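Local coordinates for protein GH62 arabinofuranosidase (Podospora anserina, PDB 4N4B) that probably hydrolyses terminal alpha-L-arabinofuranoside residues of xylan, as a calcium-containing beta-propeller enzyme of glycoside hydrolase family 62, at residues R241-S245 / P265-S269. Sequence-based numbering, arbitrary orientation.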
loop_
_atom_site.group_PDB
_atom_site.type_symbol
_atom_site.label_atom_id
_atom_site.label_comp_id
_atom_site.label_asym_id
_atom_site.label_seq_id
_atom_site.Cartn_x
_atom_site.Cartn_y
_atom_site.Cartn_z
ATOM N N ARG A 241 -13.532 7.130 -1.283
ATOM C CA ARG A 241 -12.215 6.992 -0.694
ATOM C C ARG A 241 -11.295 8.141 -1.113
ATOM O O ARG A 241 -11.380 8.673 -2.233
ATOM C CB ARG A 241 -11.610 5.681 -1.133
ATOM C CG ARG A 241 -12.418 4.423 -0.832
ATOM C CD ARG A 241 -12.831 4.371 0.627
ATOM N NE ARG A 241 -13.493 3.111 0.939
ATOM C CZ ARG A 241 -12.945 2.071 1.554
ATOM N NH1 ARG A 241 -11.625 2.041 1.783
ATOM N NH2 ARG A 241 -13.721 1.012 1.837
ATOM N N TRP A 242 -10.413 8.533 -0.211
ATOM C CA TRP A 242 -9.432 9.551 -0.440
ATOM C C TRP A 242 -8.251 9.347 0.495
ATOM O O TRP A 242 -8.314 8.526 1.419
ATOM C CB TRP A 242 -10.026 10.946 -0.263
ATOM C CG TRP A 242 -10.546 11.324 1.078
ATOM C CD1 TRP A 242 -11.585 10.705 1.757
ATOM C CD2 TRP A 242 -9.970 12.264 1.969
ATOM N NE1 TRP A 242 -11.762 11.344 2.978
ATOM C CE2 TRP A 242 -10.787 12.306 3.119
ATOM C CE3 TRP A 242 -8.910 13.166 1.873
ATOM C CZ2 TRP A 242 -10.519 13.149 4.192
ATOM C CZ3 TRP A 242 -8.696 14.068 2.905
ATOM C CH2 TRP A 242 -9.502 14.038 4.063
ATOM N N PHE A 243 -7.186 10.102 0.285
ATOM C CA PHE A 243 -5.957 10.007 1.080
ATOM C C PHE A 243 -5.707 11.311 1.857
ATOM O O PHE A 243 -5.740 12.425 1.311
ATOM C CB PHE A 243 -4.742 9.682 0.195
ATOM C CG PHE A 243 -4.666 8.222 -0.091
ATOM C CD1 PHE A 243 -4.087 7.296 0.775
ATOM C CD2 PHE A 243 -5.268 7.763 -1.261
ATOM C CE1 PHE A 243 -4.091 5.927 0.431
ATOM C CE2 PHE A 243 -5.256 6.420 -1.534
ATOM C CZ PHE A 243 -4.723 5.522 -0.666
ATOM N N ARG A 244 -5.280 11.063 3.097
ATOM C CA ARG A 244 -4.766 12.108 4.003
ATOM C C ARG A 244 -3.295 11.867 4.221
ATOM O O ARG A 244 -2.768 10.771 4.101
ATOM C CB ARG A 244 -5.460 11.882 5.330
ATOM C CG ARG A 244 -6.944 11.967 5.280
ATOM C CD ARG A 244 -7.641 11.859 6.633
ATOM N NE ARG A 244 -7.397 13.064 7.435
ATOM C CZ ARG A 244 -7.394 13.088 8.739
ATOM N NH1 ARG A 244 -7.563 12.026 9.454
ATOM N NH2 ARG A 244 -7.147 14.250 9.336
ATOM N N SER A 245 -2.580 12.961 4.512
ATOM C CA SER A 245 -1.120 12.972 4.662
ATOM C C SER A 245 -0.623 13.813 5.849
ATOM O O SER A 245 -1.249 14.834 6.273
ATOM C CB SER A 245 -0.492 13.533 3.432
ATOM O OG SER A 245 -0.848 14.851 3.073
ATOM N N PRO A 265 -6.763 17.892 0.387
ATOM C CA PRO A 265 -6.509 16.471 0.488
ATOM C C PRO A 265 -5.180 16.130 -0.113
ATOM O O PRO A 265 -4.637 16.786 -0.944
ATOM C CB PRO A 265 -7.611 15.825 -0.315
ATOM C CG PRO A 265 -7.903 16.831 -1.387
ATOM C CD PRO A 265 -7.709 18.171 -0.743
ATOM N N TRP A 266 -4.627 15.005 0.324
ATOM C CA TRP A 266 -3.511 14.449 -0.432
ATOM C C TRP A 266 -3.889 13.998 -1.856
ATOM O O TRP A 266 -3.327 14.488 -2.812
ATOM C CB TRP A 266 -2.715 13.360 0.337
ATOM C CG TRP A 266 -1.357 13.077 -0.278
ATOM C CD1 TRP A 266 -0.249 13.854 -0.134
ATOM C CD2 TRP A 266 -0.934 11.969 -1.090
ATOM N NE1 TRP A 266 0.804 13.351 -0.799
ATOM C CE2 TRP A 266 0.429 12.185 -1.433
ATOM C CE3 TRP A 266 -1.573 10.873 -1.649
ATOM C CZ2 TRP A 266 1.120 11.345 -2.244
ATOM C CZ3 TRP A 266 -0.901 10.011 -2.425
ATOM C CH2 TRP A 266 0.458 10.211 -2.718
ATOM N N ALA A 267 -4.931 13.180 -1.920
ATOM C CA ALA A 267 -5.501 12.774 -3.234
ATOM C C ALA A 267 -6.965 12.441 -3.007
ATOM O O ALA A 267 -7.339 11.703 -2.099
ATOM C CB ALA A 267 -4.773 11.574 -3.842
ATOM N N ARG A 268 -7.818 13.062 -3.870
ATOM C CA ARG A 268 -9.256 12.966 -3.727
ATOM C C ARG A 268 -9.832 13.382 -5.080
ATOM O O ARG A 268 -9.177 13.996 -5.869
ATOM C CB ARG A 268 -9.750 13.863 -2.564
ATOM C CG ARG A 268 -11.211 13.787 -2.235
ATOM C CD ARG A 268 -11.574 14.384 -0.820
ATOM N NE ARG A 268 -13.005 14.279 -0.585
ATOM C CZ ARG A 268 -13.873 15.226 -1.005
ATOM N NH1 ARG A 268 -13.483 16.356 -1.487
ATOM N NH2 ARG A 268 -15.147 14.947 -0.941
ATOM N N SER A 269 -11.130 13.129 -5.242
ATOM C CA SER A 269 -11.800 13.545 -6.481
ATOM C C SER A 269 -11.588 15.009 -6.794
ATOM O O SER A 269 -11.548 15.396 -7.960
ATOM C CB SER A 269 -13.274 13.292 -6.451
ATOM O OG SER A 269 -13.908 13.973 -5.422
HETATM O O HOH W 1 -12.341 10.855 -3.651
#
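The indole of Trp242 lies between two arginine chains: CD of Arg268 sits 3.5 Å above one face, CG of Arg244 packs over the other, both toward the rim. With CG set between the backbone N and the carbonyl carbon (chi1 63°), the indole brings CE3 to 3.7 Å from CB of Pro265. NE of Arg268 lies over the same face as CD, and its guanidinium, edge toward CG of Trp242 and 84° from the ring plane, makes at most a long, weak cation-pi contact. Replacing Trp242 by an alanine is likely to leave Pro265 CB and both arginine stems without the surface they pack on. On the other side of the strand, CB of Phe243 reaches the indole edge of Trp266, 3.9 Å from CE3. The backbones join in a classic beta bulge: Phe243 N donates to Ala267 O (2.9 Å, 167°), while Phe243 O receives weak bonds from the amides of both Trp266 and Ala267. At the polar margin a water bridges Arg241 O and Ser269 N. This short antiparallel pairing fastens the loop after strand 256-257 to strand 241-248 of a propeller blade through mainly apolar packing, while Asp238 pairs with Arg268, and Asp209 and the Asn260 carbonyl hold the head of Arg244.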